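Local coordinates for protein tryptophan synthase alpha chain (Campylobacter jejuni, PDB 3THA) that probably cleaves indoleglycerol phosphate to indole and glyceraldehyde 3-phosphate as the alpha subunit of tryptophan synthase, in the last step of tryptophan biosynthesis, at residues 34-48 against 81-94. Residues are numbered along the deposited sequence; the frame is centred on the assembly and turned at random.
Sequences LQRLDQSPIDILELG and LLARIKTKKALVFM
Lys89 reaches from just before strand 90-94 into the turn that follows helix 27-35, where main-chain carbonyls receive its amino group. Lys89 CB lies 3.5 Å from Asp43 O and also touches Leu37 CD2; CG and then CD pass Ile42 O, and CE runs on between Ile42 O and Leu37 O. Bends at chi2 and chi4 curl the chain, and the amino group ends among the carbonyls. Lys89 NZ donates to Leu37 O at 2.8 Å. A second bond joins Lys89 NZ to Ile42 O at 3.1 Å, and weak ones run to Asp38 O and Ser40 O. Leu37 O also accepts from Ser40 N and Ser40 OG.

Asp38 works in the reverse direction, its carboxylate accepting from segment 81-94. Asp38 OD1 takes Lys88 N through its syn lone pair at 2.7 Å in a nearly straight bond, while the Thr87 hydroxyl donates to the same oxygen from above the carboxylate plane. Thr87 OG1 in turn accepts from Lys89 N, forming an ST turn.

Beyond these loops, strands 44-48 and 90-94 pair in parallel as neighbours in the closed eight-stranded TIM barrel, with Leu45 N to Ala90 O at 2.8 Å among their bonds. On one sheet face Ile44 CG2 packs on Ala90 and Val92, and Glu46, the predicted proton acceptor, sets OE1 beside the selenium of Met94. The other face turns toward the helices: Leu47 CD1 meets Leu82 CD2 at 3.9 Å, and the CD2 methyls of Leu37 and Leu91 touch. Further out, Leu34 CB packs on Ile85 CG1.

The lysine ammonium is thus met by peptide carbonyls and Asp38 OD1 by an N-H and a hydroxyl, while Asp38 OD1 and Lys89 NZ, 4.7 Å apart, make no direct contact; polar bonds join the two helix-to-strand connections in both directions.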
ATOM      1  N   LEU B  34     -23.286  -6.610   0.056  1.00 57.03           N
ATOM      2  CA  LEU B  34     -23.775  -5.593   1.005  1.00 57.41           C
ATOM      3  C   LEU B  34     -25.204  -5.869   1.445  1.00 58.95           C
ATOM      4  O   LEU B  34     -25.531  -5.784   2.611  1.00 59.25           O
ATOM      5  CB  LEU B  34     -23.620  -4.188   0.423  1.00 55.46           C
ATOM      6  CG  LEU B  34     -22.118  -3.782   0.369  1.00 56.93           C
ATOM      7  CD1 LEU B  34     -21.839  -2.492  -0.431  1.00 56.00           C
ATOM      8  CD2 LEU B  34     -21.542  -3.666   1.760  1.00 56.30           C
ATOM      9  N   GLN B  35     -26.046  -6.251   0.501  1.00 59.98           N
ATOM     10  CA  GLN B  35     -27.403  -6.535   0.836  1.00 62.12           C
ATOM     11  C   GLN B  35     -27.504  -7.707   1.794  1.00 62.65           C
ATOM     12  O   GLN B  35     -28.519  -7.853   2.472  1.00 64.35           O
ATOM     13  CB  GLN B  35     -28.220  -6.807  -0.435  1.00 63.88           C
ATOM     14  CG  GLN B  35     -28.270  -5.628  -1.398  1.00 67.39           C
ATOM     15  CD  GLN B  35     -29.231  -4.508  -0.968  1.00 74.10           C
ATOM     16  OE1 GLN B  35     -29.340  -4.144   0.216  1.00 77.05           O
ATOM     17  NE2 GLN B  35     -29.918  -3.940  -1.952  1.00 76.75           N
ATOM     18  N   ARG B  36     -26.483  -8.555   1.855  1.00 61.34           N
ATOM     19  CA  ARG B  36     -26.559  -9.719   2.728  1.00 62.09           C
ATOM     20  C   ARG B  36     -25.780  -9.517   4.031  1.00 61.46           C
ATOM     21  O   ARG B  36     -25.619 -10.415   4.849  1.00 62.92           O
ATOM     22  CB  ARG B  36     -26.164 -10.992   1.970  1.00 63.29           C
ATOM     23  CG  ARG B  36     -27.316 -11.618   1.134  1.00 65.06           C
ATOM     24  CD  ARG B  36     -26.824 -12.629   0.091  1.00 67.52           C
ATOM     25  NE  ARG B  36     -26.473 -13.898   0.721  1.00 74.17           N
ATOM     26  CZ  ARG B  36     -26.240 -15.045   0.081  1.00 76.82           C
ATOM     27  NH1 ARG B  36     -26.313 -15.116  -1.244  1.00 77.83           N
ATOM     28  NH2 ARG B  36     -25.936 -16.129   0.776  1.00 77.65           N
ATOM     29  N   LEU B  37     -25.314  -8.302   4.240  1.00 59.87           N
ATOM     30  CA  LEU B  37     -24.430  -8.018   5.359  1.00 59.18           C
ATOM     31  C   LEU B  37     -25.141  -8.264   6.696  1.00 60.99           C
ATOM     32  O   LEU B  37     -24.544  -8.758   7.638  1.00 61.60           O
ATOM     33  CB  LEU B  37     -23.901  -6.593   5.244  1.00 55.88           C
ATOM     34  CG  LEU B  37     -22.697  -6.203   6.067  1.00 56.51           C
ATOM     35  CD1 LEU B  37     -21.508  -7.190   5.745  1.00 53.05           C
ATOM     36  CD2 LEU B  37     -22.342  -4.732   5.789  1.00 52.53           C
ATOM     37  N   ASP B  38     -26.406  -7.891   6.766  1.00 62.79           N
ATOM     38  CA  ASP B  38     -27.245  -8.170   7.942  1.00 66.04           C
ATOM     39  C   ASP B  38     -27.253  -9.625   8.382  1.00 68.22           C
ATOM     40  O   ASP B  38     -27.338  -9.888   9.559  1.00 70.41           O
ATOM     41  CB  ASP B  38     -28.682  -7.691   7.718  1.00 66.48           C
ATOM     42  CG  ASP B  38     -28.814  -6.192   7.887  1.00 65.61           C
ATOM     43  OD1 ASP B  38     -27.842  -5.558   8.341  1.00 63.14           O
ATOM     44  OD2 ASP B  38     -29.882  -5.649   7.558  1.00 66.73           O
ATOM     45  N   GLN B  39     -27.152 -10.568   7.457  1.00 68.97           N
ATOM     46  CA  GLN B  39     -27.115 -11.981   7.858  1.00 71.29           C
ATOM     47  C   GLN B  39     -25.727 -12.576   7.963  1.00 70.44           C
ATOM     48  O   GLN B  39     -25.610 -13.777   8.208  1.00 72.19           O
ATOM     49  CB  GLN B  39     -27.938 -12.873   6.936  1.00 72.84           C
ATOM     50  CG  GLN B  39     -29.356 -12.417   6.688  1.00 76.06           C
ATOM     51  CD  GLN B  39     -29.539 -12.172   5.199  1.00 80.56           C
ATOM     52  OE1 GLN B  39     -29.651 -13.117   4.403  1.00 79.26           O
ATOM     53  NE2 GLN B  39     -29.508 -10.888   4.806  1.00 79.99           N
ATOM     54  N   SER B  40     -24.680 -11.783   7.765  1.00 67.28           N
ATOM     55  CA  SER B  40     -23.329 -12.335   7.915  1.00 67.31           C
ATOM     56  C   SER B  40     -22.862 -12.077   9.339  1.00 67.13           C
ATOM     57  O   SER B  40     -23.385 -11.180   9.974  1.00 67.46           O
ATOM     58  CB  SER B  40     -22.359 -11.675   6.925  1.00 65.84           C
ATOM     59  OG  SER B  40     -22.075 -10.350   7.342  1.00 64.23           O
ATOM     60  N   PRO B  41     -21.859 -12.821   9.842  1.00 67.44           N
ATOM     61  CA  PRO B  41     -21.482 -12.567  11.234  1.00 67.16           C
ATOM     62  C   PRO B  41     -20.534 -11.349  11.411  1.00 64.87           C
ATOM     63  O   PRO B  41     -20.020 -11.097  12.512  1.00 65.78           O
ATOM     64  CB  PRO B  41     -20.809 -13.880  11.641  1.00 68.99           C
ATOM     65  CG  PRO B  41     -20.159 -14.357  10.385  1.00 68.52           C
ATOM     66  CD  PRO B  41     -20.946 -13.789   9.205  1.00 67.78           C
ATOM     67  N   ILE B  42     -20.354 -10.569  10.354  1.00 62.70           N
ATOM     68  CA  ILE B  42     -19.526  -9.351  10.387  1.00 59.61           C
ATOM     69  C   ILE B  42     -20.298  -8.181  10.998  1.00 60.23           C
ATOM     70  O   ILE B  42     -21.431  -7.887  10.584  1.00 60.09           O
ATOM     71  CB  ILE B  42     -19.099  -8.972   8.970  1.00 57.28           C
ATOM     72  CG1 ILE B  42     -18.276 -10.117   8.364  1.00 56.28           C
ATOM     73  CG2 ILE B  42     -18.379  -7.626   8.943  1.00 53.82           C
ATOM     74  CD1 ILE B  42     -18.124 -10.031   6.852  1.00 52.75           C
ATOM     75  N   ASP B  43     -19.671  -7.503  11.962  1.00 59.96           N
ATOM     76  CA  ASP B  43     -20.297  -6.425  12.713  1.00 59.82           C
ATOM     77  C   ASP B  43     -19.961  -5.072  12.088  1.00 57.75           C
ATOM     78  O   ASP B  43     -20.801  -4.161  12.078  1.00 57.76           O
ATOM     79  CB  ASP B  43     -19.816  -6.442  14.161  1.00 61.10           C
ATOM     80  CG  ASP B  43     -20.167  -7.729  14.881  1.00 65.89           C
ATOM     81  OD1 ASP B  43     -21.308  -8.224  14.712  1.00 71.42           O
ATOM     82  OD2 ASP B  43     -19.312  -8.239  15.640  1.00 69.51           O
ATOM     83  N   ILE B  44     -18.734  -4.939  11.581  1.00 55.59           N
ATOM     84  CA  ILE B  44     -18.273  -3.702  10.986  1.00 52.84           C
ATOM     85  C   ILE B  44     -17.558  -4.054   9.705  1.00 52.05           C
ATOM     86  O   ILE B  44     -16.620  -4.827   9.738  1.00 52.05           O
ATOM     87  CB  ILE B  44     -17.270  -3.010  11.919  1.00 52.50           C
ATOM     88  CG1 ILE B  44     -17.904  -2.841  13.274  1.00 53.82           C
ATOM     89  CG2 ILE B  44     -16.742  -1.668  11.322  1.00 47.83           C
ATOM     90  CD1 ILE B  44     -16.932  -2.688  14.365  1.00 56.61           C
ATOM     91  N   LEU B  45     -17.979  -3.465   8.590  1.00 51.25           N
ATOM     92  CA  LEU B  45     -17.292  -3.669   7.341  1.00 51.40           C
ATOM     93  C   LEU B  45     -16.461  -2.487   6.928  1.00 51.38           C
ATOM     94  O   LEU B  45     -16.966  -1.328   6.930  1.00 51.85           O
ATOM     95  CB  LEU B  45     -18.296  -3.956   6.240  1.00 50.94           C
ATOM     96  CG  LEU B  45     -17.685  -4.357   4.910  1.00 49.83           C
ATOM     97  CD1 LEU B  45     -17.034  -5.730   5.060  1.00 47.12           C
ATOM     98  CD2 LEU B  45     -18.775  -4.350   3.796  1.00 50.68           C
ATOM     99  N   GLU B  46     -15.215  -2.754   6.530  1.00 51.42           N
ATOM    100  CA  GLU B  46     -14.383  -1.713   5.930  1.00 50.90           C
ATOM    101  C   GLU B  46     -14.445  -1.784   4.403  1.00 51.38           C
ATOM    102  O   GLU B  46     -14.303  -2.840   3.813  1.00 51.14           O
ATOM    103  CB  GLU B  46     -12.930  -1.825   6.406  1.00 51.49           C
ATOM    104  CG  GLU B  46     -12.780  -1.886   7.942  1.00 54.21           C
ATOM    105  CD  GLU B  46     -11.344  -2.161   8.405  1.00 54.23           C
ATOM    106  OE1 GLU B  46     -10.528  -2.573   7.570  1.00 55.59           O
ATOM    107  OE2 GLU B  46     -11.045  -2.000   9.613  1.00 52.75           O
ATOM    108  N   LEU B  47     -14.644  -0.646   3.768  1.00 51.69           N
ATOM    109  CA  LEU B  47     -14.905  -0.642   2.355  1.00 53.27           C
ATOM    110  C   LEU B  47     -13.714   0.005   1.663  1.00 54.34           C
ATOM    111  O   LEU B  47     -13.563   1.233   1.708  1.00 52.38           O
ATOM    112  CB  LEU B  47     -16.181   0.151   2.049  1.00 53.33           C
ATOM    113  CG  LEU B  47     -17.518  -0.165   2.728  1.00 54.28           C
ATOM    114  CD1 LEU B  47     -18.577   0.823   2.245  1.00 52.24           C
ATOM    115  CD2 LEU B  47     -17.931  -1.551   2.378  1.00 54.16           C
ATOM    116  N   GLY B  48     -12.864  -0.828   1.055  1.00 55.78           N
ATOM    117  CA  GLY B  48     -11.767  -0.324   0.281  1.00 58.48           C
ATOM    118  C   GLY B  48     -12.289   0.181  -1.038  1.00 61.42           C
ATOM    119  O   GLY B  48     -13.021  -0.541  -1.738  1.00 62.58           O
ATOM    120  N   LEU B  81     -23.902   3.188  -5.281  1.00 60.96           N
ATOM    121  CA  LEU B  81     -24.170   1.890  -4.690  1.00 59.43           C
ATOM    122  C   LEU B  81     -24.595   1.919  -3.227  1.00 59.12           C
ATOM    123  O   LEU B  81     -25.537   1.220  -2.835  1.00 60.44           O
ATOM    124  CB  LEU B  81     -22.908   1.042  -4.806  1.00 58.33           C
ATOM    125  CG  LEU B  81     -22.859  -0.250  -4.019  1.00 56.61           C
ATOM    126  CD1 LEU B  81     -23.909  -1.210  -4.562  1.00 54.56           C
ATOM    127  CD2 LEU B  81     -21.476  -0.789  -4.190  1.00 53.20           C
ATOM    128  N   LEU B  82     -23.875   2.685  -2.422  1.00 57.78           N
ATOM    129  CA  LEU B  82     -24.227   2.878  -1.016  1.00 57.92           C
ATOM    130  C   LEU B  82     -25.640   3.382  -0.792  1.00 58.99           C
ATOM    131  O   LEU B  82     -26.223   3.088   0.234  1.00 59.10           O
ATOM    132  CB  LEU B  82     -23.235   3.801  -0.335  1.00 56.72           C
ATOM    133  CG  LEU B  82     -21.925   3.072  -0.130  1.00 56.67           C
ATOM    134  CD1 LEU B  82     -20.872   4.061   0.320  1.00 56.73           C
ATOM    135  CD2 LEU B  82     -22.121   1.921   0.890  1.00 55.78           C
ATOM    136  N   ALA B  83     -26.205   4.087  -1.771  1.00 60.65           N
ATOM    137  CA  ALA B  83     -27.535   4.673  -1.626  1.00 63.02           C
ATOM    138  C   ALA B  83     -28.599   3.632  -1.871  1.00 65.14           C
ATOM    139  O   ALA B  83     -29.720   3.782  -1.392  1.00 67.93           O
ATOM    140  CB  ALA B  83     -27.718   5.812  -2.573  1.00 63.71           C
ATOM    141  N   ARG B  84     -28.271   2.583  -2.621  1.00 64.85           N
ATOM    142  CA  ARG B  84     -29.238   1.510  -2.810  1.00 66.33           C
ATOM    143  C   ARG B  84     -29.133   0.352  -1.814  1.00 66.47           C
ATOM    144  O   ARG B  84     -29.816  -0.640  -1.957  1.00 67.81           O
ATOM    145  CB  ARG B  84     -29.315   1.006  -4.262  1.00 66.48           C
ATOM    146  CG  ARG B  84     -28.188   1.365  -5.176  1.00 64.89           C
ATOM    147  CD  ARG B  84     -28.420   0.749  -6.566  1.00 65.93           C
ATOM    148  NE  ARG B  84     -27.197   0.097  -7.011  1.00 62.95           N
ATOM    149  CZ  ARG B  84     -26.216   0.723  -7.632  1.00 61.63           C
ATOM    150  NH1 ARG B  84     -25.109   0.059  -7.974  1.00 60.66           N
ATOM    151  NH2 ARG B  84     -26.339   2.008  -7.917  1.00 59.15           N
ATOM    152  N   ILE B  85     -28.312   0.513  -0.786  1.00 65.80           N
ATOM    153  CA  ILE B  85     -28.014  -0.557   0.156  1.00 65.59           C
ATOM    154  C   ILE B  85     -28.717  -0.322   1.478  1.00 66.55           C
ATOM    155  O   ILE B  85     -28.694   0.795   2.007  1.00 66.20           O
ATOM    156  CB  ILE B  85     -26.453  -0.653   0.351  1.00 64.42           C
ATOM    157  CG1 ILE B  85     -25.866  -1.493  -0.767  1.00 63.18           C
ATOM    158  CG2 ILE B  85     -26.025  -1.164   1.753  1.00 63.82           C
ATOM    159  CD1 ILE B  85     -26.812  -2.446  -1.306  1.00 67.46           C
ATOM    160  N   LYS B  86     -29.331  -1.364   2.018  1.00 67.55           N
ATOM    161  CA  LYS B  86     -29.820  -1.257   3.374  1.00 69.35           C
ATOM    162  C   LYS B  86     -29.169  -2.291   4.278  1.00 68.52           C
ATOM    163  O   LYS B  86     -29.287  -3.497   4.068  1.00 68.84           O
ATOM    164  CB  LYS B  86     -31.362  -1.314   3.443  1.00 72.67           C
ATOM    165  CG  LYS B  86     -31.995  -0.807   4.813  1.00 77.18           C
ATOM    166  CD  LYS B  86     -31.204   0.372   5.487  1.00 81.56           C
ATOM    167  CE  LYS B  86     -31.842   0.825   6.839  1.00 86.68           C
ATOM    168  NZ  LYS B  86     -30.929   1.731   7.655  1.00 86.89           N
ATOM    169  N   THR B  87     -28.452  -1.803   5.280  1.00 67.53           N
ATOM    170  CA  THR B  87     -27.863  -2.704   6.272  1.00 67.26           C
ATOM    171  C   THR B  87     -27.908  -2.061   7.639  1.00 67.51           C
ATOM    172  O   THR B  87     -28.051  -0.852   7.741  1.00 67.03           O
ATOM    173  CB  THR B  87     -26.392  -3.067   5.923  1.00 65.30           C
ATOM    174  OG1 THR B  87     -25.905  -4.010   6.889  1.00 63.61           O
ATOM    175  CG2 THR B  87     -25.514  -1.815   5.940  1.00 63.45           C
ATOM    176  N   LYS B  88     -27.790  -2.870   8.684  1.00 68.43           N
ATOM    177  CA  LYS B  88     -27.708  -2.336  10.047  1.00 69.55           C
ATOM    178  C   LYS B  88     -26.268  -2.256  10.541  1.00 67.20           C
ATOM    179  O   LYS B  88     -25.984  -1.618  11.547  1.00 68.25           O
ATOM    180  CB  LYS B  88     -28.524  -3.180  11.001  1.00 71.37           C
ATOM    181  CG  LYS B  88     -30.007  -2.934  10.872  1.00 77.60           C
ATOM    182  CD  LYS B  88     -30.401  -1.513  11.327  1.00 82.38           C
ATOM    183  CE  LYS B  88     -31.784  -1.101  10.784  1.00 85.80           C
ATOM    184  NZ  LYS B  88     -32.867  -2.118  10.994  1.00 88.48           N
ATOM    185  N   LYS B  89     -25.365  -2.917   9.839  1.00 65.02           N
ATOM    186  CA  LYS B  89     -23.968  -2.974  10.267  1.00 63.28           C
ATOM    187  C   LYS B  89     -23.214  -1.673   9.992  1.00 61.10           C
ATOM    188  O   LYS B  89     -23.649  -0.852   9.187  1.00 60.41           O
ATOM    189  CB  LYS B  89     -23.268  -4.148   9.599  1.00 62.51           C
ATOM    190  CG  LYS B  89     -24.028  -5.463   9.751  1.00 63.94           C
ATOM    191  CD  LYS B  89     -23.845  -6.000  11.125  1.00 66.17           C
ATOM    192  CE  LYS B  89     -24.758  -7.172  11.353  1.00 67.48           C
ATOM    193  NZ  LYS B  89     -24.484  -8.218  10.351  1.00 70.31           N
ATOM    194  N   ALA B  90     -22.096  -1.480  10.685  1.00 59.92           N
ATOM    195  CA  ALA B  90     -21.285  -0.278  10.516  1.00 58.27           C
ATOM    196  C   ALA B  90     -20.473  -0.328   9.231  1.00 56.89           C
ATOM    197  O   ALA B  90     -19.767  -1.325   8.967  1.00 57.25           O
ATOM    198  CB  ALA B  90     -20.363  -0.064  11.718  1.00 57.74           C
ATOM    199  N   LEU B  91     -20.544   0.768   8.472  1.00 55.20           N
ATOM    200  CA  LEU B  91     -19.770   0.954   7.261  1.00 53.92           C
ATOM    201  C   LEU B  91     -18.630   1.977   7.464  1.00 54.28           C
ATOM    202  O   LEU B  91     -18.850   3.103   7.919  1.00 54.46           O
ATOM    203  CB  LEU B  91     -20.700   1.363   6.125  1.00 53.34           C
ATOM    204  CG  LEU B  91     -21.817   0.348   5.823  1.00 53.10           C
ATOM    205  CD1 LEU B  91     -22.746   0.848   4.735  1.00 49.87           C
ATOM    206  CD2 LEU B  91     -21.233  -1.056   5.459  1.00 50.22           C
ATOM    207  N   VAL B  92     -17.413   1.549   7.147  1.00 54.15           N
ATOM    208  CA  VAL B  92     -16.214   2.336   7.346  1.00 53.45           C
ATOM    209  C   VAL B  92     -15.408   2.372   6.027  1.00 52.61           C
ATOM    210  O   VAL B  92     -15.062   1.324   5.477  1.00 52.60           O
ATOM    211  CB  VAL B  92     -15.338   1.722   8.483  1.00 53.92           C
ATOM    212  CG1 VAL B  92     -13.940   2.338   8.507  1.00 52.10           C
ATOM    213  CG2 VAL B  92     -16.001   1.965   9.827  1.00 54.27           C
ATOM    214  N   PHE B  93     -15.137   3.570   5.509  1.00 51.15           N
ATOM    215  CA  PHE B  93     -14.232   3.692   4.390  1.00 49.97           C
ATOM    216  C   PHE B  93     -12.806   3.424   4.805  1.00 50.01           C
ATOM    217  O   PHE B  93     -12.353   3.849   5.861  1.00 51.23           O
ATOM    218  CB  PHE B  93     -14.304   5.065   3.758  1.00 49.97           C
ATOM    219  CG  PHE B  93     -15.367   5.198   2.733  1.00 49.99           C
ATOM    220  CD1 PHE B  93     -15.616   4.173   1.826  1.00 50.12           C
ATOM    221  CD2 PHE B  93     -16.113   6.355   2.655  1.00 54.23           C
ATOM    222  CE1 PHE B  93     -16.605   4.293   0.863  1.00 49.96           C
ATOM    223  CE2 PHE B  93     -17.134   6.488   1.698  1.00 55.04           C
ATOM    224  CZ  PHE B  93     -17.366   5.466   0.803  1.00 54.57           C
HETATM  225  N   MSE B  94     -12.092   2.702   3.967  1.00 49.75           N
HETATM  226  CA  MSE B  94     -10.658   2.663   4.039  1.00 49.70           C
HETATM  227  C   MSE B  94     -10.225   3.009   2.625  1.00 49.35           C
HETATM  228  O   MSE B  94     -10.404   2.233   1.725  1.00 50.25           O
HETATM  229  CB  MSE B  94     -10.188   1.295   4.498  1.00 50.34           C
HETATM  230  CG  MSE B  94      -8.729   1.042   4.420  1.00 53.85           C
HETATM  231 SE   MSE B  94      -8.387  -0.312   5.786  0.65 66.17          SE
HETATM  232  CE  MSE B  94      -6.608  -0.779   5.366  1.00 54.18           C
TER